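Local coordinates for protein glutathione transferase lambda1 (Populus trichocarpa, PDB 4PQH) that probably joins glutathione to electrophilic compounds in detoxification, as a monomeric Lambda-class glutathione transferase that binds glutathione and is linked to thiol-transferase activity, at residues 91-96 and 172-177; 116-121 and 163-168; 184-187 and 193-196. One frame throughout, in Å; residues are numbered along the deposited sequence. Where two conformers were deposited one is given.

Contacts 1 and 2, centres about 13 Å apart, are joined by Phe164 N of contact 2 and Asp172 OD1 of contact 1, 2.9 Å apart, a probable hydrogen bond. Contact 1 has its centre about 4 Å from that of the chain and supplies Glu91 and Ser92 to the glutathione pocket; it sets the thioredoxin-like part against helix 170-190, and the side chain of Ile96 lies about 11 Å from that of Cys36, the site of covalent glutathione binding. Contact 2 pins the loop before helix 170-190 to helix 113-137. Contact 3 closes the far end of helix 170-190, its centre about 22 Å from that of contact 1 and 24 Å from that of contact 2, touching neither.

Contact 1: residues 91-96 and 172-177; sequences ESLDLI and DIAYAP. With GSH (glutathione), chain C.
Glu91 OE2 accepts from the glutathione amino group N1 at 2.8 Å, at the N-cap of helix 92-102. A bend at chi2 (-59°) turns the carboxylate to the ligand, and an acid suits this place because it can answer the amino group, probably protonated. At Ser92 the backbone N gives a bond to O12 of the ligand (2.9 Å, 157°) and a weak, longer one to O11. Its OG, set between the backbone N and the carbonyl carbon (chi1 63°), donates to O11 over 2.7 Å, so hydroxyl and amide together hold the γ-glutamyl carboxylate. Leu93 takes no part in holding the ligand; its CD2 meets Ala174 CB at 3.9 Å. One turn on, Ile96 sends CD1 to 4.2 Å from Ala174 CB. The small alanine lets the two branched chains reach helix 170-190, where the contact joins the thioredoxin-like domain to the helical one. Arg41, from helix 37-48, ties the two sides by bonding both Ser92 OG and Ala174 O. The interface between the helices is thus purely apolar, whereas the polar work is kept at the helix start, which together with the Ser92 amide would probably stabilise the negative ligand carboxylate.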
loop_
_atom_site.group_PDB
_atom_site.type_symbol
_atom_site.label_atom_id
_atom_site.label_comp_id
_atom_site.label_asym_id
_atom_site.label_seq_id
_atom_site.Cartn_x
_atom_site.Cartn_y
_atom_site.Cartn_z
ATOM N N GLU A 91 9.198 6.689 -1.237
ATOM C CA GLU A 91 7.862 7.238 -0.977
ATOM C C GLU A 91 6.753 6.421 -1.632
ATOM O O GLU A 91 6.527 6.498 -2.841
ATOM C CB GLU A 91 7.749 8.727 -1.330
ATOM C CG GLU A 91 8.542 9.647 -0.405
ATOM C CD GLU A 91 8.124 9.535 1.057
ATOM O OE1 GLU A 91 8.908 9.968 1.921
ATOM O OE2 GLU A 91 7.017 9.027 1.347
ATOM N N SER A 92 6.062 5.633 -0.817
ATOM C CA SER A 92 5.048 4.696 -1.311
ATOM C C SER A 92 4.014 5.297 -2.266
ATOM O O SER A 92 3.697 4.693 -3.296
ATOM C CB SER A 92 4.358 4.004 -0.133
ATOM O OG SER A 92 3.649 4.931 0.680
ATOM N N LEU A 93 3.473 6.463 -1.933
ATOM C CA LEU A 93 2.472 7.095 -2.797
ATOM C C LEU A 93 3.055 7.540 -4.132
ATOM O O LEU A 93 2.409 7.406 -5.172
ATOM C CB LEU A 93 1.797 8.269 -2.089
ATOM C CG LEU A 93 0.931 7.877 -0.895
ATOM C CD1 LEU A 93 0.360 9.122 -0.242
ATOM C CD2 LEU A 93 -0.188 6.932 -1.346
ATOM N N ASP A 94 4.271 8.073 -4.103
ATOM C CA ASP A 94 4.968 8.416 -5.333
ATOM C C ASP A 94 5.199 7.157 -6.160
ATOM O O ASP A 94 5.010 7.160 -7.380
ATOM C CB ASP A 94 6.309 9.093 -5.039
ATOM C CG ASP A 94 6.150 10.500 -4.513
ATOM O OD1 ASP A 94 5.035 11.055 -4.618
ATOM O OD2 ASP A 94 7.147 11.057 -4.008
ATOM N N LEU A 95 5.592 6.076 -5.491
ATOM C CA LEU A 95 5.953 4.838 -6.174
ATOM C C LEU A 95 4.783 4.127 -6.835
ATOM O O LEU A 95 4.940 3.580 -7.924
ATOM C CB LEU A 95 6.657 3.877 -5.219
ATOM C CG LEU A 95 8.061 4.292 -4.786
ATOM C CD1 LEU A 95 8.667 3.190 -3.938
ATOM C CD2 LEU A 95 8.897 4.551 -6.025
ATOM N N ILE A 96 3.625 4.097 -6.187
ATOM C CA ILE A 96 2.483 3.455 -6.830
ATOM C C ILE A 96 2.087 4.236 -8.088
ATOM O O ILE A 96 1.748 3.636 -9.112
ATOM C CB ILE A 96 1.298 3.201 -5.861
ATOM C CG1 ILE A 96 0.631 4.509 -5.431
ATOM C CG2 ILE A 96 1.757 2.360 -4.668
ATOM C CD1 ILE A 96 -0.510 4.308 -4.428
ATOM N N ASP A 172 -7.605 2.901 -3.904
ATOM C CA ASP A 172 -7.964 1.726 -3.117
ATOM C C ASP A 172 -6.705 1.020 -2.623
ATOM O O ASP A 172 -6.615 0.612 -1.464
ATOM C CB ASP A 172 -8.830 0.784 -3.952
ATOM C CG ASP A 172 -9.964 1.510 -4.600
ATOM O OD1 ASP A 172 -10.880 1.943 -3.876
ATOM O OD2 ASP A 172 -9.895 1.703 -5.832
ATOM N N ILE A 173 -5.728 0.904 -3.508
ATOM C CA ILE A 173 -4.449 0.299 -3.166
ATOM C C ILE A 173 -3.728 1.050 -2.025
ATOM O O ILE A 173 -3.140 0.437 -1.131
ATOM C CB ILE A 173 -3.564 0.211 -4.407
ATOM C CG1 ILE A 173 -4.204 -0.754 -5.412
ATOM C CG2 ILE A 173 -2.168 -0.246 -4.043
ATOM C CD1 ILE A 173 -3.510 -0.785 -6.765
ATOM N N ALA A 174 -3.797 2.374 -2.047
ATOM C CA ALA A 174 -3.156 3.179 -1.014
ATOM C C ALA A 174 -3.738 2.872 0.370
ATOM O O ALA A 174 -3.009 2.796 1.363
ATOM C CB ALA A 174 -3.301 4.648 -1.339
ATOM N N TYR A 175 -5.050 2.700 0.440
ATOM C CA TYR A 175 -5.726 2.470 1.715
ATOM C C TYR A 175 -5.751 1.019 2.184
ATOM O O TYR A 175 -5.818 0.770 3.385
ATOM C CB TYR A 175 -7.149 3.036 1.680
ATOM C CG TYR A 175 -7.196 4.529 1.876
ATOM C CD1 TYR A 175 -7.280 5.059 3.149
ATOM C CD2 TYR A 175 -7.117 5.413 0.797
ATOM C CE1 TYR A 175 -7.305 6.410 3.353
ATOM C CE2 TYR A 175 -7.142 6.777 0.992
ATOM C CZ TYR A 175 -7.238 7.272 2.278
ATOM O OH TYR A 175 -7.262 8.627 2.515
ATOM N N ALA A 176 -5.716 0.066 1.251
ATOM C CA ALA A 176 -5.863 -1.345 1.608
ATOM C C ALA A 176 -4.945 -1.854 2.737
ATOM O O ALA A 176 -5.429 -2.501 3.654
ATOM C CB ALA A 176 -5.800 -2.260 0.370
ATOM N N PRO A 177 -3.631 -1.548 2.697
ATOM C CA PRO A 177 -2.783 -2.069 3.787
ATOM C C PRO A 177 -3.114 -1.493 5.159
ATOM O O PRO A 177 -2.935 -2.160 6.177
ATOM C CB PRO A 177 -1.380 -1.614 3.372
ATOM C CG PRO A 177 -1.465 -1.520 1.861
ATOM C CD PRO A 177 -2.815 -0.887 1.665
HETATM N N1 GSH C . 6.597 7.956 3.934
HETATM C CA1 GSH C . 7.193 6.656 3.690
HETATM C C1 GSH C . 6.415 6.021 2.575
HETATM O O11 GSH C . 5.243 6.403 2.363
HETATM O O12 GSH C . 6.936 5.144 1.862
HETATM C CB1 GSH C . 7.139 5.794 4.953
HETATM C CG1 GSH C . 7.980 4.523 4.851
HETATM C CD1 GSH C . 8.117 3.888 6.219
HETATM O OE1 GSH C . 7.748 4.630 7.358
HETATM N N2 GSH C . 8.590 2.643 6.305
HETATM C CA2 GSH C . 8.958 2.129 7.619
HETATM C C2 GSH C . 10.434 1.906 7.727
HETATM O O2 GSH C . 11.185 1.586 6.587
HETATM C CB2 GSH C . 8.275 0.805 7.923
HETATM S SG2 GSH C . 6.511 0.944 8.313
HETATM N N3 GSH C . 10.995 2.009 8.930
HETATM C CA3 GSH C . 12.408 1.720 9.081
HETATM C C3 GSH C . 13.152 2.877 9.699
HETATM O O31 GSH C . 14.356 2.755 10.012
HETATM O O32 GSH C . 12.581 3.972 9.895
#

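Contact 2: residues 116-121 and 163-168; sequences KEFAED and FFLGQF
Phe118 and Leu165 meet because their first torsions bring the side chains together: CG of Phe118 lies opposite its backbone N (chi1 -169°), which carries the ring across to the loop, and CG of Leu165 lies opposite its carbonyl carbon (chi1 -50°), which brings both methyls up to the helix. The two side chains slide past each other in opposite directions. Leu165 CD2 comes to the edge of the phenyl ring, 4.0 Å from Phe118 CD2, and the other methyl, CD1, packs on Ala119 CB at 3.8 Å. A branched leucine suits this spot, since CD1 packs on the alanine while CD2 lies between the ring edge and Ala119, whose small size lets the loop lie close to the helix. Phe164 O also faces the ring edge, near its plane, 3.9 Å from Phe118 CE2. The loop keeps its shape through a type I turn from Phe163 to Gly166, closed by two backbone bonds: Gly166 N to Phe163 O and Phe163 N to Gly166 O, each 3.0 Å. Gly166 has backbone angles at which a CB would crowd the preceding carbonyl O. Within the loop, Phe168 CD1 lies over the centre of the Phe163 ring, 3.7 Å above its plane. Helix 113-137 supplies one side of this contact, and the loop between helices 144-154 and 170-190 the other. Phe118 is further covered by Ala154 of helix 144-154, Ala119 by Val171 of helix 170-190, and Phe164 by Trp204 of helix 199-208.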
loop_
_atom_site.group_PDB
_atom_site.type_symbol
_atom_site.label_atom_id
_atom_site.label_comp_id
_atom_site.label_asym_id
_atom_site.label_seq_id
_atom_site.Cartn_x
_atom_site.Cartn_y
_atom_site.Cartn_z
ATOM N N LYS A 116 -9.794 12.334 -10.897
ATOM C CA LYS A 116 -8.415 12.651 -10.544
ATOM C C LYS A 116 -8.363 13.641 -9.383
ATOM O O LYS A 116 -7.584 13.461 -8.447
ATOM C CB LYS A 116 -7.648 13.198 -11.753
ATOM C CG LYS A 116 -7.482 12.193 -12.899
ATOM C CD LYS A 116 -6.601 12.750 -14.015
ATOM C CE LYS A 116 -5.175 12.988 -13.531
ATOM N NZ LYS A 116 -4.342 13.698 -14.543
ATOM N N GLU A 117 -9.206 14.671 -9.437
ATOM C CA GLU A 117 -9.254 15.685 -8.380
ATOM C C GLU A 117 -9.670 15.082 -7.043
ATOM O O GLU A 117 -9.086 15.385 -6.003
ATOM C CB GLU A 117 -10.214 16.818 -8.754
ATOM C CG GLU A 117 -10.475 17.810 -7.628
ATOM C CD GLU A 117 -11.546 18.825 -7.973
ATOM O OE1 GLU A 117 -11.868 18.973 -9.170
ATOM O OE2 GLU A 117 -12.073 19.472 -7.045
ATOM N N PHE A 118 -10.685 14.231 -7.073
ATOM C CA PHE A 118 -11.162 13.583 -5.863
ATOM C C PHE A 118 -10.080 12.660 -5.325
ATOM O O PHE A 118 -9.873 12.574 -4.108
ATOM C CB PHE A 118 -12.447 12.802 -6.152
ATOM C CG PHE A 118 -13.156 12.317 -4.921
ATOM C CD1 PHE A 118 -13.666 13.216 -4.001
ATOM C CD2 PHE A 118 -13.336 10.964 -4.702
ATOM C CE1 PHE A 118 -14.324 12.768 -2.873
ATOM C CE2 PHE A 118 -13.989 10.514 -3.575
ATOM C CZ PHE A 118 -14.490 11.414 -2.666
ATOM N N ALA A 119 -9.381 11.986 -6.236
ATOM C CA ALA A 119 -8.286 11.096 -5.862
ATOM C C ALA A 119 -7.221 11.853 -5.090
ATOM O O ALA A 119 -6.694 11.352 -4.100
ATOM C CB ALA A 119 -7.680 10.433 -7.096
ATOM N N GLU A 120 -6.901 13.058 -5.540
ATOM C CA GLU A 120 -5.892 13.841 -4.850
ATOM C C GLU A 120 -6.365 14.239 -3.451
ATOM O O GLU A 120 -5.573 14.229 -2.511
ATOM C CB GLU A 120 -5.460 15.040 -5.697
ATOM C CG GLU A 120 -4.783 14.630 -7.006
ATOM C CD GLU A 120 -3.580 13.714 -6.792
ATOM O OE1 GLU A 120 -2.855 13.885 -5.789
ATOM O OE2 GLU A 120 -3.358 12.818 -7.630
ATOM N N ASP A 121 -7.653 14.542 -3.298
ATOM C CA ASP A 121 -8.224 14.772 -1.968
ATOM C C ASP A 121 -8.021 13.554 -1.060
ATOM O O ASP A 121 -7.684 13.691 0.120
ATOM C CB ASP A 121 -9.722 15.098 -2.053
ATOM C CG ASP A 121 -9.998 16.453 -2.676
ATOM O OD1 ASP A 121 -9.102 17.323 -2.651
ATOM O OD2 ASP A 121 -11.127 16.649 -3.177
ATOM N N PHE A 163 -15.524 1.126 -5.566
ATOM C CA PHE A 163 -14.229 1.618 -5.092
ATOM C C PHE A 163 -14.231 3.132 -4.987
ATOM O O PHE A 163 -15.220 3.775 -5.309
ATOM C CB PHE A 163 -13.128 1.104 -6.022
ATOM C CG PHE A 163 -12.992 -0.389 -5.994
ATOM C CD1 PHE A 163 -12.506 -1.036 -4.870
ATOM C CD2 PHE A 163 -13.378 -1.155 -7.075
ATOM C CE1 PHE A 163 -12.389 -2.418 -4.851
ATOM C CE2 PHE A 163 -13.252 -2.528 -7.052
ATOM C CZ PHE A 163 -12.771 -3.159 -5.942
ATOM N N PHE A 164 -13.147 3.713 -4.478
ATOM C CA PHE A 164 -13.134 5.153 -4.226
ATOM C C PHE A 164 -13.443 6.015 -5.443
ATOM O O PHE A 164 -14.167 7.004 -5.334
ATOM C CB PHE A 164 -11.813 5.605 -3.597
ATOM C CG PHE A 164 -11.664 5.226 -2.150
ATOM C CD1 PHE A 164 -12.417 5.857 -1.175
ATOM C CD2 PHE A 164 -10.767 4.243 -1.775
ATOM C CE1 PHE A 164 -12.277 5.508 0.162
ATOM C CE2 PHE A 164 -10.610 3.896 -0.440
ATOM C CZ PHE A 164 -11.372 4.530 0.526
ATOM N N LEU A 165 -12.911 5.632 -6.602
ATOM C CA LEU A 165 -13.177 6.372 -7.832
ATOM C C LEU A 165 -14.161 5.622 -8.718
ATOM O O LEU A 165 -14.152 5.776 -9.932
ATOM C CB LEU A 165 -11.877 6.634 -8.590
ATOM C CG LEU A 165 -10.767 7.244 -7.731
ATOM C CD1 LEU A 165 -9.563 7.478 -8.618
ATOM C CD2 LEU A 165 -11.223 8.534 -7.048
ATOM N N GLY A 166 -15.023 4.824 -8.102
ATOM C CA GLY A 166 -15.935 3.969 -8.843
ATOM C C GLY A 166 -15.220 2.680 -9.205
ATOM O O GLY A 166 -15.282 1.684 -8.482
ATOM N N GLN A 167 -14.515 2.697 -10.324
ATOM C CA GLN A 167 -13.721 1.531 -10.659
ATOM C C GLN A 167 -12.393 1.539 -9.892
ATOM O O GLN A 167 -11.920 2.583 -9.410
ATOM C CB GLN A 167 -13.533 1.398 -12.173
ATOM C CG GLN A 167 -14.821 1.005 -12.938
ATOM C CD GLN A 167 -15.307 -0.406 -12.609
ATOM O OE1 GLN A 167 -14.706 -1.396 -13.024
ATOM N NE2 GLN A 167 -16.406 -0.499 -11.872
ATOM N N PHE A 168 -11.834 0.346 -9.735
ATOM C CA PHE A 168 -10.612 0.105 -8.964
ATOM C C PHE A 168 -9.451 1.013 -9.386
ATOM O O PHE A 168 -9.220 1.239 -10.580
ATOM C CB PHE A 168 -10.233 -1.367 -9.138
ATOM C CG PHE A 168 -9.080 -1.817 -8.294
ATOM C CD1 PHE A 168 -9.240 -2.038 -6.941
ATOM C CD2 PHE A 168 -7.850 -2.084 -8.875
ATOM C CE1 PHE A 168 -8.168 -2.458 -6.164
ATOM C CE2 PHE A 168 -6.781 -2.532 -8.104
ATOM C CZ PHE A 168 -6.950 -2.723 -6.746
#

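Contact 3: residues 184-187 and 193-196; sequences PALL and DITA
Leu186 and Ile194 press together where the loop that follows helix 170-190 forms a type I beta turn, from Asp193 to Ala196, begun by an Asx turn. The closest touch is a tight one: Leu186 CD1 lies 3.5 Å from Ile194 CG2, inside usual carbon contact, with the side chains crossing at about a right angle. Alongside, Leu187 CD1 lies 4.1 Å from Asp193 CB, the two chains running side by side and pointing the same way. Beyond this first shell, Phe148 of helix 144-154 touches both Leu186 and Ile194, and Ile205 of helix 199-208 covers Ile194, which makes bulky apolar residues apt here. A backbone bond between Leu186 and Tyr192 also ties helix to loop. The turn is closed by Ala196 N bonding to Asp193 O at 3.1 Å, and Asp193 OD1 reinforces it: with CG opposite the backbone N, chi1 177° carries OD1 to the amide and hydroxyl of Thr195. A short acid and a hydroxyl residue two places on thus suit one another. With an alanine in place of Asp193, Thr195 N and OG1 would probably lose their shared acceptor, leaving the turn to its backbone bond. Both donors approach OD1 from the same face of the carboxylate, Thr195 OG1 at 2.7 Å and Thr195 N at 2.9 Å, the latter 54° above the plane.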
loop_
_atom_site.group_PDB
_atom_site.type_symbol
_atom_site.label_atom_id
_atom_site.label_comp_id
_atom_site.label_asym_id
_atom_site.label_seq_id
_atom_site.Cartn_x
_atom_site.Cartn_y
_atom_site.Cartn_z
ATOM N N PRO A 184 -8.858 -5.260 12.176
ATOM C CA PRO A 184 -8.812 -6.243 13.262
ATOM C C PRO A 184 -8.316 -5.632 14.567
ATOM O O PRO A 184 -8.733 -6.079 15.637
ATOM C CB PRO A 184 -7.820 -7.297 12.742
ATOM C CG PRO A 184 -6.990 -6.587 11.735
ATOM C CD PRO A 184 -7.919 -5.605 11.090
ATOM N N ALA A 185 -7.451 -4.623 14.496
ATOM C CA ALA A 185 -6.933 -4.030 15.724
ATOM C C ALA A 185 -8.016 -3.261 16.474
ATOM O O ALA A 185 -8.102 -3.328 17.700
ATOM C CB ALA A 185 -5.739 -3.147 15.430
ATOM N N LEU A 186 -8.866 -2.546 15.753
ATOM C CA LEU A 186 -9.969 -1.852 16.399
ATOM C C LEU A 186 -10.952 -2.848 17.006
ATOM O O LEU A 186 -11.516 -2.618 18.079
ATOM C CB LEU A 186 -10.686 -0.936 15.406
ATOM C CG LEU A 186 -9.931 0.355 15.082
ATOM C CD1 LEU A 186 -10.521 1.008 13.838
ATOM C CD2 LEU A 186 -9.954 1.312 16.282
ATOM N N LEU A 187 -11.176 -3.959 16.315
ATOM C CA LEU A 187 -12.059 -4.980 16.847
ATOM C C LEU A 187 -11.496 -5.572 18.139
ATOM O O LEU A 187 -12.225 -5.761 19.118
ATOM C CB LEU A 187 -12.305 -6.075 15.801
ATOM C CG LEU A 187 -13.469 -7.017 16.080
ATOM C CD1 LEU A 187 -14.789 -6.261 16.041
ATOM C CD2 LEU A 187 -13.462 -8.126 15.058
ATOM N N ASP A 193 -16.314 -2.393 15.723
ATOM C CA ASP A 193 -16.468 -2.921 14.371
ATOM C C ASP A 193 -16.671 -1.780 13.381
ATOM O O ASP A 193 -17.741 -1.173 13.335
ATOM C CB ASP A 193 -17.669 -3.866 14.340
ATOM C CG ASP A 193 -17.963 -4.414 12.957
ATOM O OD1 ASP A 193 -17.196 -4.145 11.999
ATOM O OD2 ASP A 193 -18.982 -5.130 12.837
ATOM N N ILE A 194 -15.653 -1.509 12.568
ATOM C CA ILE A 194 -15.721 -0.398 11.628
ATOM C C ILE A 194 -16.846 -0.525 10.598
ATOM O O ILE A 194 -17.297 0.487 10.062
ATOM C CB ILE A 194 -14.384 -0.181 10.886
ATOM C CG1 ILE A 194 -14.043 -1.381 9.995
ATOM C CG2 ILE A 194 -13.280 0.121 11.889
ATOM C CD1 ILE A 194 -12.803 -1.177 9.175
ATOM N N THR A 195 -17.308 -1.746 10.329
ATOM C CA THR A 195 -18.357 -1.948 9.324
ATOM C C THR A 195 -19.744 -1.605 9.855
ATOM O O THR A 195 -20.685 -1.448 9.071
ATOM C CB THR A 195 -18.391 -3.391 8.759
ATOM O OG1 THR A 195 -18.789 -4.315 9.780
ATOM C CG2 THR A 195 -17.041 -3.785 8.182
ATOM N N ALA A 196 -19.883 -1.513 11.173
ATOM C CA ALA A 196 -21.189 -1.230 11.761
ATOM C C ALA A 196 -21.671 0.171 11.394
ATOM O O ALA A 196 -21.052 1.170 11.759
ATOM C CB ALA A 196 -21.149 -1.418 13.263
#